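Local coordinates for TATA-box-binding protein (Sulfolobus acidocaldarius, PDB 1MP9), which probably binds the TATA box promoter element near the start of transcription and so acts as a general factor in activating archaeal genes, at residues 26-30 against 31-35; 85-88 against 89-93. All blocks are in the same frame, centred on the assembly; numbering follows the deposited sequence.

Interaction 1: 26-30 against 31-35; sequences QTLDL and YAMER
Asp29 caps the short helix 30-36: its OD1 accepts the backbone N-H of Ala32 at 2.8 Å from Asp29 OD1 to Ala32 N, a nearly straight bond with 169° at the hydrogen. The donor comes from above the carboxylate plane rather than within it. With CG anti to the backbone N (chi1 177°), the carboxylate folds forward over the first turn, where its OD1 also lies 3.4 Å from Tyr31 CB and its CG 3.5 Å from Ala32 CB. The small methyl of Ala32 suits this place, for it lets the carboxylate lie close over the first turn and reach the Ala32 N-H. The turn itself is closed by Met33 N bonding to Asp29 O and Glu34 N to Leu30 O, the latter at 2.8 Å.

On the inward side, Leu28 and Met33 bring the incoming loop onto the helix. Met33 runs out extended and bends at chi3 (-77°), which brings its methyl CE up against the fork of Leu28, 3.8 Å from CD1 and 3.9 Å from CD2. Leu30 and Met33 both turn to Ile63 of strand 59-63 and Leu50 of strand 50-54, so the helix presents its apolar face to the first-repeat half of the sheet. Leu28 also pairs through its backbone with Lys65, and the Tyr31 ring meets Tyr42 edge-to-face.

An N-cap aspartate thus satisfies a first-turn N-H that has no helical carbonyl ahead of it, and its negative charge would be expected to interact favourably with the positive end of the helix dipole.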
ATOM      1  N   GLN A  26     -32.712  -3.111 -10.544  1.00 48.47           N
ATOM      2  CA  GLN A  26     -33.478  -4.118 -11.288  1.00 46.95           C
ATOM      3  C   GLN A  26     -32.566  -5.289 -11.651  1.00 45.62           C
ATOM      4  O   GLN A  26     -31.365  -5.112 -11.884  1.00 45.86           O
ATOM      5  CB  GLN A  26     -34.021  -3.539 -12.582  1.00 46.29           C
ATOM      6  CG  GLN A  26     -32.927  -3.048 -13.468  1.00 47.18           C
ATOM      7  CD  GLN A  26     -33.429  -2.579 -14.790  1.00 46.59           C
ATOM      8  OE1 GLN A  26     -34.032  -3.343 -15.527  1.00 46.96           O
ATOM      9  NE2 GLN A  26     -33.186  -1.309 -15.110  1.00 47.12           N
ATOM     10  N   THR A  27     -33.144  -6.479 -11.711  1.00 43.30           N
ATOM     11  CA  THR A  27     -32.394  -7.672 -12.074  1.00 40.03           C
ATOM     12  C   THR A  27     -32.276  -7.676 -13.593  1.00 37.50           C
ATOM     13  O   THR A  27     -33.183  -7.223 -14.300  1.00 37.85           O
ATOM     14  CB  THR A  27     -33.115  -8.899 -11.557  1.00 41.43           C
ATOM     15  OG1 THR A  27     -33.114  -8.841 -10.119  1.00 42.77           O
ATOM     16  CG2 THR A  27     -32.443 -10.183 -12.040  1.00 41.00           C
ATOM     17  N   LEU A  28     -31.146  -8.157 -14.098  1.00 33.78           N
ATOM     18  CA  LEU A  28     -30.906  -8.142 -15.530  1.00 30.01           C
ATOM     19  C   LEU A  28     -30.528  -9.507 -16.059  1.00 27.79           C
ATOM     20  O   LEU A  28     -29.807 -10.262 -15.406  1.00 27.99           O
ATOM     21  CB  LEU A  28     -29.774  -7.151 -15.869  1.00 29.90           C
ATOM     22  CG  LEU A  28     -29.901  -5.629 -15.668  1.00 31.00           C
ATOM     23  CD1 LEU A  28     -28.494  -5.011 -15.807  1.00 30.78           C
ATOM     24  CD2 LEU A  28     -30.849  -4.993 -16.689  1.00 30.27           C
ATOM     25  N   ASP A  29     -31.024  -9.813 -17.251  1.00 25.85           N
ATOM     26  CA  ASP A  29     -30.725 -11.065 -17.917  1.00 24.92           C
ATOM     27  C   ASP A  29     -29.556 -10.706 -18.841  1.00 22.78           C
ATOM     28  O   ASP A  29     -29.739 -10.097 -19.900  1.00 22.43           O
ATOM     29  CB  ASP A  29     -31.945 -11.537 -18.719  1.00 25.05           C
ATOM     30  CG  ASP A  29     -31.677 -12.809 -19.513  1.00 29.43           C
ATOM     31  OD1 ASP A  29     -30.532 -13.020 -19.972  1.00 29.57           O
ATOM     32  OD2 ASP A  29     -32.626 -13.600 -19.708  1.00 29.25           O
ATOM     33  N   LEU A  30     -28.350 -11.071 -18.419  1.00 22.04           N
ATOM     34  CA  LEU A  30     -27.136 -10.767 -19.191  1.00 22.11           C
ATOM     35  C   LEU A  30     -27.039 -11.519 -20.508  1.00 21.85           C
ATOM     36  O   LEU A  30     -26.467 -11.014 -21.484  1.00 21.50           O
ATOM     37  CB  LEU A  30     -25.886 -11.000 -18.302  1.00 19.98           C
ATOM     38  CG  LEU A  30     -25.934 -10.141 -17.034  1.00 21.41           C
ATOM     39  CD1 LEU A  30     -24.689 -10.420 -16.188  1.00 22.95           C
ATOM     40  CD2 LEU A  30     -26.002  -8.635 -17.372  1.00 20.41           C
ATOM     41  N   TYR A  31     -27.598 -12.731 -20.566  1.00 22.30           N
ATOM     42  CA  TYR A  31     -27.574 -13.461 -21.835  1.00 22.90           C
ATOM     43  C   TYR A  31     -28.361 -12.644 -22.853  1.00 21.88           C
ATOM     44  O   TYR A  31     -27.939 -12.423 -24.005  1.00 19.15           O
ATOM     45  CB  TYR A  31     -28.222 -14.848 -21.693  1.00 23.95           C
ATOM     46  CG  TYR A  31     -27.470 -15.824 -20.799  1.00 25.21           C
ATOM     47  CD1 TYR A  31     -27.890 -16.059 -19.501  1.00 24.99           C
ATOM     48  CD2 TYR A  31     -26.347 -16.533 -21.276  1.00 25.70           C
ATOM     49  CE1 TYR A  31     -27.217 -16.973 -18.680  1.00 26.83           C
ATOM     50  CE2 TYR A  31     -25.672 -17.460 -20.463  1.00 26.05           C
ATOM     51  CZ  TYR A  31     -26.120 -17.666 -19.175  1.00 25.99           C
ATOM     52  OH  TYR A  31     -25.517 -18.585 -18.373  1.00 26.49           O
ATOM     53  N   ALA A  32     -29.531 -12.199 -22.421  1.00 23.16           N
ATOM     54  CA  ALA A  32     -30.403 -11.402 -23.290  1.00 24.80           C
ATOM     55  C   ALA A  32     -29.720 -10.096 -23.672  1.00 24.95           C
ATOM     56  O   ALA A  32     -29.756  -9.688 -24.833  1.00 26.37           O
ATOM     57  CB  ALA A  32     -31.759 -11.113 -22.571  1.00 24.07           C
ATOM     58  N   MET A  33     -29.054  -9.462 -22.708  1.00 25.36           N
ATOM     59  CA  MET A  33     -28.396  -8.192 -22.991  1.00 25.75           C
ATOM     60  C   MET A  33     -27.256  -8.351 -23.982  1.00 25.91           C
ATOM     61  O   MET A  33     -27.115  -7.544 -24.896  1.00 23.47           O
ATOM     62  CB  MET A  33     -27.890  -7.541 -21.694  1.00 26.37           C
ATOM     63  CG  MET A  33     -27.286  -6.171 -21.904  1.00 27.64           C
ATOM     64  SD  MET A  33     -26.711  -5.454 -20.361  1.00 28.89           S
ATOM     65  CE  MET A  33     -28.195  -4.887 -19.577  1.00 30.40           C
ATOM     66  N   GLU A  34     -26.448  -9.398 -23.821  1.00 28.01           N
ATOM     67  CA  GLU A  34     -25.329  -9.640 -24.739  1.00 28.36           C
ATOM     68  C   GLU A  34     -25.841  -9.791 -26.167  1.00 31.23           C
ATOM     69  O   GLU A  34     -25.245  -9.262 -27.113  1.00 32.18           O
ATOM     70  CB  GLU A  34     -24.588 -10.908 -24.335  1.00 28.73           C
ATOM     71  CG  GLU A  34     -23.312 -11.184 -25.100  1.00 29.58           C
ATOM     72  CD  GLU A  34     -23.543 -11.796 -26.465  1.00 32.73           C
ATOM     73  OE1 GLU A  34     -24.437 -12.667 -26.600  1.00 34.82           O
ATOM     74  OE2 GLU A  34     -22.812 -11.418 -27.409  1.00 34.40           O
ATOM     75  N   ARG A  35     -26.941 -10.524 -26.327  1.00 32.39           N
ATOM     76  CA  ARG A  35     -27.515 -10.723 -27.658  1.00 35.46           C
ATOM     77  C   ARG A  35     -28.126  -9.427 -28.186  1.00 34.49           C
ATOM     78  O   ARG A  35     -28.024  -9.134 -29.376  1.00 35.41           O
ATOM     79  CB  ARG A  35     -28.590 -11.837 -27.647  1.00 37.33           C
ATOM     80  CG  ARG A  35     -28.062 -13.246 -27.324  1.00 39.78           C
ATOM     81  CD  ARG A  35     -29.171 -14.318 -27.423  1.00 42.81           C
ATOM     82  NE  ARG A  35     -29.690 -14.407 -28.784  1.00 43.59           N
ATOM     83  CZ  ARG A  35     -29.115 -15.111 -29.753  1.00 45.14           C
ATOM     84  NH1 ARG A  35     -28.007 -15.805 -29.510  1.00 44.13           N
ATOM     85  NH2 ARG A  35     -29.624 -15.092 -30.981  1.00 46.28           N
TER

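Interaction 2: 85-88 against 89-93; sequences KRII and KTLKK
Ile87 lies alongside Leu91, one turn further on, both pointing the same way, with Ile87 CG2 4.0 Å from Leu91 CD1. They form part of the apolar stripe of the amphipathic helix 77-93, the long helix that packs on the antiparallel sheet in the first repeat of the TBP saddle. Branched aliphatic side chains fit here: Ile87 reaches Phe52, Ser61, Met69 and Val71 on three strands, while Leu91 settles on Ile63 and on Met96 of the following loop.

Ile88 heads another flank, packing on Leu98 and Pro102. Its CG2 is 4.1 Å from Lys92 CG, so the aliphatic start of the lysine is used for packing although the residue is exposed. Lys85 and Lys89 suit an outer face, their extended methylene chains carrying the ammonium groups away; Lys92 bends at chi3 and keeps its chain close to Ile88 O. Arg86 instead has its NH1 bound to Glu55 O, tying the helix to the residue just after strand 50-54.

Four backbone bonds of the i to i+4 kind join 85-88 to 89-93; of these, Leu91 N to Ile87 O is the straightest, at 175°. Thr90 adds a side-chain bond. Its OG1 sits beside its own backbone N (chi1 -55°), which turns the hydroxyl back toward the preceding turn. Replacing Thr90 by a valine would remove this hydroxyl and would probably leave Arg86 O with the amide of the same residue as its one donor from this turn. As it stands, Arg86 O is gripped twice, by Thr90 N at 3.2 Å and by Thr90 OG1 at 3.3 Å, the two donors reaching it from opposite faces of the carbonyl plane.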
ATOM      1  N   LYS A  85     -23.918   8.315 -18.736  1.00 28.33           N
ATOM      2  CA  LYS A  85     -25.043   8.707 -19.588  1.00 32.32           C
ATOM      3  C   LYS A  85     -24.914   8.011 -20.932  1.00 32.31           C
ATOM      4  O   LYS A  85     -25.888   7.512 -21.495  1.00 33.59           O
ATOM      5  CB  LYS A  85     -25.063  10.220 -19.805  1.00 31.26           C
ATOM      6  CG  LYS A  85     -25.436  11.014 -18.575  1.00 36.00           C
ATOM      7  CD  LYS A  85     -25.606  12.501 -18.922  1.00 39.48           C
ATOM      8  CE  LYS A  85     -25.970  13.341 -17.677  1.00 42.59           C
ATOM      9  NZ  LYS A  85     -26.273  14.803 -17.988  1.00 42.52           N
ATOM     10  N   ARG A  86     -23.697   7.967 -21.451  1.00 34.59           N
ATOM     11  CA  ARG A  86     -23.493   7.324 -22.734  1.00 35.10           C
ATOM     12  C   ARG A  86     -23.863   5.848 -22.616  1.00 35.43           C
ATOM     13  O   ARG A  86     -24.591   5.313 -23.456  1.00 35.96           O
ATOM     14  CB  ARG A  86     -22.039   7.483 -23.180  1.00 36.59           C
ATOM     15  CG  ARG A  86     -21.812   7.068 -24.610  1.00 40.66           C
ATOM     16  CD  ARG A  86     -20.357   7.219 -25.059  1.00 44.77           C
ATOM     17  NE  ARG A  86     -20.234   6.794 -26.456  1.00 47.54           N
ATOM     18  CZ  ARG A  86     -19.088   6.540 -27.082  1.00 48.74           C
ATOM     19  NH1 ARG A  86     -17.922   6.662 -26.450  1.00 48.07           N
ATOM     20  NH2 ARG A  86     -19.122   6.141 -28.348  1.00 49.70           N
ATOM     21  N   ILE A  87     -23.400   5.193 -21.553  1.00 34.51           N
ATOM     22  CA  ILE A  87     -23.701   3.775 -21.381  1.00 34.53           C
ATOM     23  C   ILE A  87     -25.204   3.538 -21.261  1.00 35.57           C
ATOM     24  O   ILE A  87     -25.770   2.689 -21.958  1.00 35.14           O
ATOM     25  CB  ILE A  87     -23.000   3.192 -20.127  1.00 32.60           C
ATOM     26  CG1 ILE A  87     -21.485   3.212 -20.325  1.00 32.65           C
ATOM     27  CG2 ILE A  87     -23.479   1.769 -19.862  1.00 31.85           C
ATOM     28  CD1 ILE A  87     -20.678   3.039 -19.032  1.00 31.83           C
ATOM     29  N   ILE A  88     -25.845   4.295 -20.380  1.00 36.20           N
ATOM     30  CA  ILE A  88     -27.274   4.143 -20.159  1.00 36.66           C
ATOM     31  C   ILE A  88     -28.071   4.380 -21.436  1.00 37.40           C
ATOM     32  O   ILE A  88     -29.012   3.648 -21.722  1.00 35.76           O
ATOM     33  CB  ILE A  88     -27.760   5.092 -19.032  1.00 37.07           C
ATOM     34  CG1 ILE A  88     -27.173   4.630 -17.691  1.00 36.57           C
ATOM     35  CG2 ILE A  88     -29.288   5.073 -18.948  1.00 37.40           C
ATOM     36  CD1 ILE A  88     -27.412   5.584 -16.522  1.00 35.96           C
ATOM     37  N   LYS A  89     -27.676   5.381 -22.217  1.00 39.48           N
ATOM     38  CA  LYS A  89     -28.378   5.677 -23.466  1.00 41.01           C
ATOM     39  C   LYS A  89     -28.404   4.415 -24.337  1.00 40.56           C
ATOM     40  O   LYS A  89     -29.461   4.002 -24.836  1.00 37.98           O
ATOM     41  CB  LYS A  89     -27.683   6.820 -24.217  1.00 42.58           C
ATOM     42  CG  LYS A  89     -28.522   7.422 -25.352  1.00 45.36           C
ATOM     43  CD  LYS A  89     -27.852   8.630 -26.032  1.00 47.68           C
ATOM     44  CE  LYS A  89     -28.817   9.299 -27.029  1.00 49.37           C
ATOM     45  NZ  LYS A  89     -28.309  10.536 -27.724  1.00 51.01           N
ATOM     46  N   THR A  90     -27.242   3.788 -24.492  1.00 39.90           N
ATOM     47  CA  THR A  90     -27.145   2.571 -25.310  1.00 39.25           C
ATOM     48  C   THR A  90     -27.979   1.417 -24.765  1.00 38.72           C
ATOM     49  O   THR A  90     -28.774   0.814 -25.495  1.00 37.44           O
ATOM     50  CB  THR A  90     -25.701   2.100 -25.432  1.00 39.23           C
ATOM     51  OG1 THR A  90     -24.906   3.168 -25.934  1.00 38.57           O
ATOM     52  CG2 THR A  90     -25.595   0.924 -26.398  1.00 40.09           C
ATOM     53  N   LEU A  91     -27.797   1.093 -23.491  1.00 37.76           N
ATOM     54  CA  LEU A  91     -28.576   0.015 -22.911  1.00 37.71           C
ATOM     55  C   LEU A  91     -30.054   0.276 -23.207  1.00 39.12           C
ATOM     56  O   LEU A  91     -30.818  -0.654 -23.491  1.00 38.06           O
ATOM     57  CB  LEU A  91     -28.354  -0.068 -21.406  1.00 37.24           C
ATOM     58  CG  LEU A  91     -26.900  -0.306 -21.024  1.00 36.65           C
ATOM     59  CD1 LEU A  91     -26.814  -0.476 -19.525  1.00 36.40           C
ATOM     60  CD2 LEU A  91     -26.356  -1.534 -21.766  1.00 37.39           C
ATOM     61  N   LYS A  92     -30.442   1.547 -23.150  1.00 39.10           N
ATOM     62  CA  LYS A  92     -31.823   1.926 -23.428  1.00 40.90           C
ATOM     63  C   LYS A  92     -32.136   1.676 -24.904  1.00 40.87           C
ATOM     64  O   LYS A  92     -33.102   1.003 -25.221  1.00 40.48           O
ATOM     65  CB  LYS A  92     -32.075   3.410 -23.085  1.00 40.61           C
ATOM     66  CG  LYS A  92     -32.132   3.733 -21.591  1.00 40.82           C
ATOM     67  CD  LYS A  92     -32.807   5.076 -21.331  1.00 43.87           C
ATOM     68  CE  LYS A  92     -32.209   6.203 -22.176  1.00 46.00           C
ATOM     69  NZ  LYS A  92     -32.909   7.541 -22.041  1.00 48.07           N
ATOM     70  N   LYS A  93     -31.309   2.211 -25.798  1.00 41.37           N
ATOM     71  CA  LYS A  93     -31.522   2.027 -27.221  1.00 42.42           C
ATOM     72  C   LYS A  93     -31.726   0.560 -27.581  1.00 43.71           C
ATOM     73  O   LYS A  93     -32.347   0.243 -28.597  1.00 43.92           O
ATOM     74  CB  LYS A  93     -30.342   2.584 -28.015  1.00 43.07           C
ATOM     75  CG  LYS A  93     -30.238   2.069 -29.449  1.00 43.95           C
ATOM     76  CD  LYS A  93     -29.164   2.851 -30.191  1.00 46.15           C
ATOM     77  CE  LYS A  93     -28.592   2.112 -31.404  1.00 47.67           C
ATOM     78  NZ  LYS A  93     -29.595   1.817 -32.470  1.00 50.55           N
TER

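Interactions 1 and 2 belong to the first repeat and come in series along the chain, their centres about 14 Å apart. The two helices touch directly: Met33 SD of interaction 1 packs 4.2 Å from Leu91 CD2 of interaction 2. Ile63 of strand 59-63 ties them further, as it meets Leu28, Leu30 and Met33 from one and Leu91 from the other, while strand 50-54 offers Leu50 to the short helix and Phe52 and Leu54 to the long one. Met96, in the loop beyond helix 77-93, touches both Gln26 and Leu91. In this family DNA binds to the concave face of the sheet, opposite the long helices.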